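PDB 6HFM: Hsp70/Hsp90 co-chaperone CNS1 from Saccharomyces cerevisiae, which acts as a co-chaperone of Hsp90 and Hsp70, stimulating the ATPase of the Hsp70 protein SSA1 and linking Hsp90 to translation elongation. Local coordinates for residues G33-E38 / V132-N137; D62-V67 / D78-G83. One frame throughout, in Å; residues are numbered along the deposited sequence.

Interaction 1. Residues G33-E38 / V132-N137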
loop_
_atom_site.group_PDB
_atom_site.type_symbol
_atom_site.label_atom_id
_atom_site.label_comp_id
_atom_site.label_asym_id
_atom_site.label_seq_id
_atom_site.Cartn_x
_atom_site.Cartn_y
_atom_site.Cartn_z
ATOM N N GLY A 33 14.427 0.278 -5.650
ATOM C CA GLY A 33 13.744 -1.018 -5.708
ATOM C C GLY A 33 13.995 -1.905 -4.497
ATOM O O GLY A 33 14.178 -3.120 -4.641
ATOM N N LYS A 34 13.985 -1.300 -3.310
ATOM C CA LYS A 34 14.307 -2.008 -2.065
ATOM C C LYS A 34 13.140 -2.874 -1.586
ATOM O O LYS A 34 12.178 -2.376 -1.015
ATOM C CB LYS A 34 14.692 -1.021 -0.962
ATOM C CG LYS A 34 16.037 -0.340 -1.164
ATOM C CD LYS A 34 16.319 0.622 -0.018
ATOM C CE LYS A 34 17.761 1.107 -0.016
ATOM N NZ LYS A 34 17.989 2.127 1.047
ATOM N N ILE A 35 13.235 -4.168 -1.853
ATOM C CA ILE A 35 12.320 -5.176 -1.305
ATOM C C ILE A 35 13.210 -6.366 -0.963
ATOM O O ILE A 35 14.107 -6.706 -1.738
ATOM C CB ILE A 35 11.173 -5.548 -2.294
ATOM C CG1 ILE A 35 10.253 -6.635 -1.704
ATOM C CG2 ILE A 35 11.713 -5.971 -3.655
ATOM C CD1 ILE A 35 8.951 -6.825 -2.463
ATOM N N ARG A 36 13.007 -6.961 0.211
ATOM C CA ARG A 36 13.895 -8.038 0.669
ATOM C C ARG A 36 13.276 -8.893 1.765
ATOM O O ARG A 36 12.375 -8.447 2.475
ATOM C CB ARG A 36 15.220 -7.451 1.182
ATOM C CG ARG A 36 15.123 -6.709 2.507
ATOM C CD ARG A 36 16.452 -6.061 2.873
ATOM N NE ARG A 36 16.614 -5.950 4.324
ATOM C CZ ARG A 36 15.988 -5.065 5.101
ATOM N NH1 ARG A 36 15.131 -4.181 4.592
ATOM N NH2 ARG A 36 16.218 -5.064 6.411
ATOM N N LEU A 37 13.785 -10.117 1.881
ATOM C CA LEU A 37 13.580 -10.951 3.062
ATOM C C LEU A 37 14.560 -10.501 4.135
ATOM O O LEU A 37 15.735 -10.262 3.837
ATOM C CB LEU A 37 13.829 -12.424 2.728
ATOM C CG LEU A 37 12.822 -13.065 1.767
ATOM C CD1 LEU A 37 13.375 -14.360 1.178
ATOM C CD2 LEU A 37 11.496 -13.315 2.468
ATOM N N GLU A 38 14.083 -10.404 5.375
ATOM C CA GLU A 38 14.925 -9.973 6.501
ATOM C C GLU A 38 16.178 -10.841 6.612
ATOM O O GLU A 38 17.276 -10.325 6.821
ATOM C CB GLU A 38 14.134 -9.978 7.809
ATOM C CG GLU A 38 14.824 -9.234 8.938
ATOM C CD GLU A 38 13.900 -8.904 10.099
ATOM O OE1 GLU A 38 14.238 -7.965 10.855
ATOM O OE2 GLU A 38 12.851 -9.574 10.269
ATOM N N VAL A 132 -5.183 -8.157 -4.443
ATOM C CA VAL A 132 -4.663 -6.832 -4.080
ATOM C C VAL A 132 -3.149 -6.827 -4.340
ATOM O O VAL A 132 -2.401 -7.454 -3.577
ATOM C CB VAL A 132 -4.952 -6.513 -2.596
ATOM C CG1 VAL A 132 -4.341 -5.179 -2.179
ATOM C CG2 VAL A 132 -6.458 -6.503 -2.342
ATOM N N PRO A 133 -2.685 -6.123 -5.402
ATOM C CA PRO A 133 -1.255 -6.180 -5.741
ATOM C C PRO A 133 -0.331 -5.191 -5.034
ATOM O O PRO A 133 -0.771 -4.160 -4.510
ATOM C CB PRO A 133 -1.233 -5.874 -7.256
ATOM C CG PRO A 133 -2.647 -5.828 -7.696
ATOM C CD PRO A 133 -3.455 -5.495 -6.492
ATOM N N LEU A 134 0.961 -5.515 -5.062
ATOM C CA LEU A 134 2.010 -4.512 -4.965
ATOM C C LEU A 134 2.061 -3.737 -6.284
ATOM O O LEU A 134 1.724 -4.267 -7.353
ATOM C CB LEU A 134 3.375 -5.156 -4.693
ATOM C CG LEU A 134 3.583 -5.893 -3.367
ATOM C CD1 LEU A 134 4.976 -6.504 -3.339
ATOM C CD2 LEU A 134 3.382 -4.964 -2.186
ATOM N N PHE A 135 2.472 -2.472 -6.187
ATOM C CA PHE A 135 2.727 -1.627 -7.346
ATOM C C PHE A 135 4.204 -1.252 -7.315
ATOM O O PHE A 135 4.665 -0.639 -6.354
ATOM C CB PHE A 135 1.796 -0.406 -7.340
ATOM C CG PHE A 135 0.378 -0.747 -7.711
ATOM C CD1 PHE A 135 -0.052 -0.659 -9.030
ATOM C CD2 PHE A 135 -0.513 -1.217 -6.754
ATOM C CE1 PHE A 135 -1.350 -1.010 -9.382
ATOM C CE2 PHE A 135 -1.806 -1.574 -7.102
ATOM C CZ PHE A 135 -2.225 -1.472 -8.419
ATOM N N ASP A 136 4.953 -1.677 -8.339
ATOM C CA ASP A 136 6.401 -1.445 -8.413
ATOM C C ASP A 136 7.120 -1.993 -7.168
ATOM O O ASP A 136 8.015 -1.353 -6.615
ATOM C CB ASP A 136 6.668 0.051 -8.625
ATOM C CG ASP A 136 5.890 0.606 -9.799
ATOM O OD1 ASP A 136 6.163 0.169 -10.940
ATOM O OD2 ASP A 136 5.005 1.466 -9.584
ATOM N N ASN A 137 6.698 -3.187 -6.746
ATOM C CA ASN A 137 7.248 -3.886 -5.573
ATOM C C ASN A 137 7.152 -3.082 -4.277
ATOM O O ASN A 137 8.013 -3.181 -3.402
ATOM C CB ASN A 137 8.690 -4.381 -5.843
ATOM C CG ASN A 137 8.736 -5.732 -6.543
ATOM O OD1 ASN A 137 7.819 -6.555 -6.433
ATOM N ND2 ASN A 137 9.824 -5.971 -7.256
HETATM O O HOH W 1 12.100 -3.768 -6.633
#
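Ile35 supplies one side of this small contact, and Asn137 with Leu134 supply the other. With CG1 anti to the backbone N (chi1 178°) and chi2 also extended, the isoleucine stretches its longer branch across the gap, and CD1 becomes the leading atom. That methyl meets Leu134 CD1 tip to tip at 4.1 Å and lies 3.9 Å from the carbonyl O of Asn137. The shorter branch does separate work: Ile35 CG2 packs 4.1 Å from Asn137 CB and touches the amide end as well. The side chains of Ile35 and Asn137 cross at about a right angle; CG2 lies near Asn137 CB and ND2, and CD1 near OD1. Leu134 holds CG beside its own backbone N (chi1 -65°), and of its two methyls CD1 is the one that reaches Ile35.

Polar contact between the segments runs through a water. It donates to Gly33 O at 3.0 Å and accepts from Asn137 ND2 at 3.2 Å, which gives the NH2 of Asn137 a polar partner while CB and the rest of the amide lie against Ile35. Asp136 and Asn137 both take the left-handed helical conformation, just after strand 134-135, where Asn137 faces Ile35; Asn20 OD1 accepts from its backbone N.

Within the C-terminal domain of Cns1, the contact joins the lead-in to strand 36-37, an antiparallel neighbour of strand 47-55 in the mixed sheet, to strand 134-135, which pairs in parallel with strand 20-21. Met13 of helix 4-15 touches both Ile35 and Asn137, while Leu47 and Tyr49 of strand 47-55 also pack on Ile35.

Interaction 2. Residues D62-V67 / D78-G83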
loop_
_atom_site.group_PDB
_atom_site.type_symbol
_atom_site.label_atom_id
_atom_site.label_comp_id
_atom_site.label_asym_id
_atom_site.label_seq_id
_atom_site.Cartn_x
_atom_site.Cartn_y
_atom_site.Cartn_z
ATOM N N ASP A 62 2.793 10.258 1.990
ATOM C CA ASP A 62 3.969 9.887 2.770
ATOM C C ASP A 62 4.671 8.721 2.094
ATOM O O ASP A 62 4.058 7.962 1.336
ATOM C CB ASP A 62 3.581 9.444 4.185
ATOM C CG ASP A 62 3.045 10.565 5.051
ATOM O OD1 ASP A 62 3.306 11.752 4.783
ATOM O OD2 ASP A 62 2.352 10.237 6.038
ATOM N N PHE A 63 5.960 8.590 2.385
ATOM C CA PHE A 63 6.765 7.461 1.951
ATOM C C PHE A 63 7.426 6.823 3.169
ATOM O O PHE A 63 8.079 7.510 3.955
ATOM C CB PHE A 63 7.832 7.918 0.959
ATOM C CG PHE A 63 8.783 6.828 0.548
ATOM C CD1 PHE A 63 8.353 5.795 -0.269
ATOM C CD2 PHE A 63 10.108 6.826 0.991
ATOM C CE1 PHE A 63 9.220 4.781 -0.648
ATOM C CE2 PHE A 63 10.980 5.818 0.609
ATOM C CZ PHE A 63 10.533 4.793 -0.209
ATOM N N VAL A 64 7.245 5.512 3.319
ATOM C CA VAL A 64 7.877 4.742 4.387
ATOM C C VAL A 64 8.760 3.704 3.704
ATOM O O VAL A 64 8.260 2.849 2.978
ATOM C CB VAL A 64 6.820 4.080 5.297
ATOM C CG1 VAL A 64 7.473 3.251 6.394
ATOM C CG2 VAL A 64 5.924 5.146 5.920
ATOM N N GLY A 65 10.071 3.792 3.929
ATOM C CA GLY A 65 11.035 2.965 3.210
ATOM C C GLY A 65 10.938 1.474 3.462
ATOM O O GLY A 65 11.199 0.684 2.548
ATOM N N GLU A 66 10.578 1.095 4.691
ATOM C CA GLU A 66 10.493 -0.311 5.112
ATOM C C GLU A 66 9.250 -0.575 5.961
ATOM O O GLU A 66 9.076 0.021 7.030
ATOM C CB GLU A 66 11.733 -0.699 5.918
ATOM C CG GLU A 66 13.019 -0.685 5.112
ATOM C CD GLU A 66 14.218 -1.194 5.891
ATOM O OE1 GLU A 66 14.144 -1.305 7.136
ATOM O OE2 GLU A 66 15.240 -1.501 5.243
ATOM N N VAL A 67 8.390 -1.464 5.467
ATOM C CA VAL A 67 7.228 -1.963 6.196
ATOM C C VAL A 67 7.268 -3.484 6.139
ATOM O O VAL A 67 7.308 -4.057 5.054
ATOM C CB VAL A 67 5.907 -1.471 5.555
ATOM C CG1 VAL A 67 4.693 -2.052 6.274
ATOM C CG2 VAL A 67 5.848 0.054 5.560
ATOM N N ASP A 78 -1.571 4.038 12.583
ATOM C CA ASP A 78 -1.096 4.618 13.847
ATOM C C ASP A 78 0.259 5.308 13.676
ATOM O O ASP A 78 0.455 6.398 14.194
ATOM C CB ASP A 78 -1.012 3.555 14.963
ATOM C CG ASP A 78 -2.388 3.085 15.457
ATOM O OD1 ASP A 78 -3.401 3.787 15.235
ATOM O OD2 ASP A 78 -2.461 2.000 16.080
ATOM N N LEU A 79 1.171 4.688 12.928
ATOM C CA LEU A 79 2.498 5.261 12.675
ATOM C C LEU A 79 2.445 6.588 11.918
ATOM O O LEU A 79 3.011 7.578 12.364
ATOM C CB LEU A 79 3.382 4.271 11.902
ATOM C CG LEU A 79 4.828 4.696 11.593
ATOM C CD1 LEU A 79 5.656 4.806 12.867
ATOM C CD2 LEU A 79 5.478 3.722 10.621
ATOM N N VAL A 80 1.777 6.598 10.765
ATOM C CA VAL A 80 1.766 7.787 9.900
ATOM C C VAL A 80 0.944 8.956 10.459
ATOM O O VAL A 80 1.219 10.108 10.124
ATOM C CB VAL A 80 1.340 7.470 8.435
ATOM C CG1 VAL A 80 2.276 6.436 7.821
ATOM C CG2 VAL A 80 -0.121 7.025 8.325
ATOM N N LEU A 81 -0.041 8.665 11.314
ATOM C CA LEU A 81 -0.860 9.710 11.945
ATOM C C LEU A 81 -0.428 10.118 13.369
ATOM O O LEU A 81 -1.057 11.006 13.945
ATOM C CB LEU A 81 -2.337 9.282 11.963
ATOM C CG LEU A 81 -2.994 8.944 10.621
ATOM C CD1 LEU A 81 -4.463 8.611 10.829
ATOM C CD2 LEU A 81 -2.849 10.065 9.602
ATOM N N GLU A 82 0.627 9.510 13.929
ATOM C CA GLU A 82 1.007 9.768 15.340
ATOM C C GLU A 82 1.646 11.134 15.566
ATOM O O GLU A 82 1.341 11.804 16.556
ATOM C CB GLU A 82 1.926 8.669 15.913
ATOM C CG GLU A 82 3.408 8.751 15.545
ATOM C CD GLU A 82 4.204 7.530 15.983
ATOM O OE1 GLU A 82 3.740 6.780 16.870
ATOM O OE2 GLU A 82 5.312 7.324 15.442
ATOM N N GLY A 83 2.536 11.539 14.660
ATOM C CA GLY A 83 3.246 12.810 14.788
ATOM C C GLY A 83 2.320 13.998 14.591
ATOM O O GLY A 83 1.168 13.821 14.179
#
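Val64 and Val80 form the apolar part of the contact, in which CG2 of Val64 lies 4.3 Å from CG1 of Val80. This is loose methyl-to-methyl packing. Val80 has CG1 anti to its carbonyl carbon (chi1 -58°), which directs that methyl at the strand. Ile53 packs on Val64, while Tyr55 and Ile143 adjoin Val80, so that the valine of the helix touches side chains from three strands, 47-55, 60-68 and 139-145.

Strands 47-55 and 60-68 form an antiparallel hairpin of the Wheel domain's mixed sheet, and helix 73-82, next in the chain, packs on the face of that sheet; its last turn runs back past Asp62 and Val64. Asp62 and Val64, two residues apart on the strand, both point CB toward the helix, whereas Phe63 between them points away.

Contacts of a polar atom with carbon come from Asp62. The Asp62 side chain crosses that of Val80 obliquely, putting OD2 3.8 Å from Val80 CB and 4.2 Å from Val80 CG1.

The charge of Asp62 is met by residues beyond the two segments. OD2 is hydrogen-bonded to Tyr55 OH and salt-bridged to Arg87 NH2, and the same guanidinium nitrogen bonds to Val80 O.

Overall arrangement
Interactions 1 and 2 have centres about 16 Å apart and meet the same mixed sheet, with strand 47-55 pairing with both 36-37 and 60-68. Along the chain, residues 62-67 and 78-83 fall between the halves of interaction 1, so the local strand-helix contact lies within the long span from 33-38 to 132-137. A direct tie exists as well: Arg36 NH1 and Glu66 OE2 form a 2.8 Å salt bridge between the two contacts. Interaction 1, between chain parts nearly a hundred residues apart, brings the small parallel sheet of 20-21 and 134-135 up to the mixed sheet, while interaction 2 places helix 73-82 against the mixed sheet itself.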